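Local structure of twitching motility pilus retraction protein (Geobacter sulfurreducens PCA, 5ZFQ) at residues L151-G156 with F284-V289. The protein is a retraction ATPase motor of the type IV pilus that probably uses ATP hydrolysis to pull the pilus back. Numbering follows the deposited sequence.
Sequences LILVTG and FVLEGV
Leu151 meets the end of helix 275-285 and the start of strand 286-296 through its backbone. Leu151 N donates to the O of Val285, the last helical residue, at 2.7 Å, reaching that oxygen from above the carbonyl plane. Leu151 O then accepts from Glu287 N at 2.8 Å. Leu153 N follows, bonding to Gly288 O at 2.9 Å. The strands run parallel, their axes 16° apart. Between the Leu151-Leu286 and Leu153-Val289 pairs, 286-289 has two residues, Glu287 and Gly288, where 151-155 has one, Ile152, an irregularity of the beta bulge kind.

The apolar contact is on the face that carries Leu151, Leu153, Leu286 and Val289. With chi1 at -157° and chi2 at 52°, Leu286 brings CD1 nearer to strand 150-155 than its CB bond alone suggests. Leu286 CD1 lies 4.0 Å from Leu151 CD2. Leu286 CD1 is also 3.9 Å from Leu153 CD1, and the Leu153 and Leu286 side chains meet at about a right angle. Leu153 CD1 also approaches Val289 CG2, at 4.3 Å. At the helix end, Val285 CG2 packs beside Leu151 CB at 4.0 Å. Helix 259-268 packs on this face through Thr262 and Ile263, and helix 234-245 touches Leu151 and Val285.

Farther along, Thr155 CG2 comes near Val289 CG1, while Thr155 OG1 is hydrogen-bonded to Ser291 OG and Thr256 O.

Strand 150-155 lies between strands 249-254 and 286-296 in a mixed, mostly parallel sheet. It runs into Gly156, whose carbonyl accepts from Lys162 NZ. This strand-loop-helix course fits a Walker A P-loop in the RecA-like core of ATPases of the type II/IV secretion family.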
loop_
_atom_site.group_PDB
_atom_site.type_symbol
_atom_site.label_atom_id
_atom_site.label_comp_id
_atom_site.label_asym_id
_atom_site.label_seq_id
_atom_site.Cartn_x
_atom_site.Cartn_y
_atom_site.Cartn_z
ATOM N N LEU A 151 -16.371 0.948 30.977
ATOM C CA LEU A 151 -16.742 1.314 29.626
ATOM C C LEU A 151 -18.246 1.216 29.442
ATOM O O LEU A 151 -18.845 0.189 29.783
ATOM C CB LEU A 151 -16.028 0.405 28.634
ATOM C CG LEU A 151 -16.359 0.611 27.164
ATOM C CD1 LEU A 151 -15.848 1.979 26.623
ATOM C CD2 LEU A 151 -15.772 -0.566 26.401
ATOM N N ILE A 152 -18.845 2.278 28.911
ATOM C CA ILE A 152 -20.276 2.305 28.623
ATOM C C ILE A 152 -20.502 2.584 27.140
ATOM O O ILE A 152 -19.953 3.548 26.601
ATOM C CB ILE A 152 -20.999 3.378 29.459
ATOM C CG1 ILE A 152 -20.759 3.136 30.955
ATOM C CG2 ILE A 152 -22.478 3.402 29.135
ATOM C CD1 ILE A 152 -21.653 3.938 31.861
ATOM N N LEU A 153 -21.303 1.751 26.474
ATOM C CA LEU A 153 -21.509 1.909 25.032
ATOM C C LEU A 153 -22.927 2.303 24.678
ATOM O O LEU A 153 -23.887 1.701 25.146
ATOM C CB LEU A 153 -21.142 0.623 24.298
ATOM C CG LEU A 153 -19.673 0.231 24.491
ATOM C CD1 LEU A 153 -19.352 -1.132 23.923
ATOM C CD2 LEU A 153 -18.793 1.323 23.882
ATOM N N VAL A 154 -23.056 3.344 23.864
ATOM C CA VAL A 154 -24.336 3.687 23.258
ATOM C C VAL A 154 -24.222 3.439 21.765
ATOM O O VAL A 154 -23.490 4.152 21.079
ATOM C CB VAL A 154 -24.724 5.144 23.503
ATOM C CG1 VAL A 154 -26.167 5.371 23.082
ATOM C CG2 VAL A 154 -24.530 5.507 24.956
ATOM N N THR A 155 -24.916 2.421 21.259
ATOM C CA THR A 155 -24.748 2.044 19.865
ATOM C C THR A 155 -25.979 2.354 19.054
ATOM O O THR A 155 -27.059 2.552 19.595
ATOM C CB THR A 155 -24.431 0.546 19.705
ATOM O OG1 THR A 155 -25.628 -0.242 19.864
ATOM C CG2 THR A 155 -23.364 0.118 20.715
ATOM N N GLY A 156 -25.818 2.373 17.742
ATOM C CA GLY A 156 -26.936 2.602 16.855
ATOM C C GLY A 156 -26.539 3.467 15.683
ATOM O O GLY A 156 -25.407 3.964 15.618
ATOM N N PHE A 284 -13.987 -7.369 31.939
ATOM C CA PHE A 284 -13.602 -6.632 33.134
ATOM C C PHE A 284 -14.216 -5.218 33.193
ATOM O O PHE A 284 -14.752 -4.816 34.235
ATOM C CB PHE A 284 -12.063 -6.570 33.218
ATOM C CG PHE A 284 -11.542 -5.677 34.309
ATOM C CD1 PHE A 284 -12.164 -5.625 35.562
ATOM C CD2 PHE A 284 -10.413 -4.897 34.096
ATOM C CE1 PHE A 284 -11.682 -4.797 36.579
ATOM C CE2 PHE A 284 -9.922 -4.069 35.108
ATOM C CZ PHE A 284 -10.567 -4.024 36.353
ATOM N N VAL A 285 -14.152 -4.481 32.081
ATOM C CA VAL A 285 -14.419 -3.041 32.120
ATOM C C VAL A 285 -15.823 -2.635 31.631
ATOM O O VAL A 285 -16.306 -1.546 31.983
ATOM C CB VAL A 285 -13.359 -2.235 31.292
ATOM C CG1 VAL A 285 -11.943 -2.579 31.712
ATOM C CG2 VAL A 285 -13.555 -2.445 29.806
ATOM N N LEU A 286 -16.472 -3.492 30.840
ATOM C CA LEU A 286 -17.810 -3.199 30.302
ATOM C C LEU A 286 -18.810 -3.054 31.429
ATOM O O LEU A 286 -18.930 -3.951 32.270
ATOM C CB LEU A 286 -18.266 -4.303 29.348
ATOM C CG LEU A 286 -19.327 -4.027 28.283
ATOM C CD1 LEU A 286 -18.980 -2.794 27.443
ATOM C CD2 LEU A 286 -19.484 -5.244 27.388
ATOM N N GLU A 287 -19.505 -1.919 31.474
ATOM C CA GLU A 287 -20.466 -1.673 32.551
ATOM C C GLU A 287 -21.865 -1.544 31.984
ATOM O O GLU A 287 -22.848 -1.511 32.725
ATOM C CB GLU A 287 -20.097 -0.424 33.363
ATOM C CG GLU A 287 -18.881 -0.603 34.285
ATOM C CD GLU A 287 -19.055 -1.746 35.303
ATOM O OE1 GLU A 287 -20.216 -2.051 35.693
ATOM O OE2 GLU A 287 -18.024 -2.354 35.693
ATOM N N GLY A 288 -21.959 -1.496 30.663
ATOM C CA GLY A 288 -23.253 -1.380 30.026
ATOM C C GLY A 288 -23.216 -1.101 28.538
ATOM O O GLY A 288 -22.309 -0.445 28.014
ATOM N N VAL A 289 -24.226 -1.613 27.851
ATOM C CA VAL A 289 -24.362 -1.420 26.417
ATOM C C VAL A 289 -25.792 -1.032 26.124
ATOM O O VAL A 289 -26.729 -1.721 26.518
ATOM C CB VAL A 289 -24.008 -2.702 25.598
ATOM C CG1 VAL A 289 -24.206 -2.447 24.094
ATOM C CG2 VAL A 289 -22.589 -3.200 25.930
#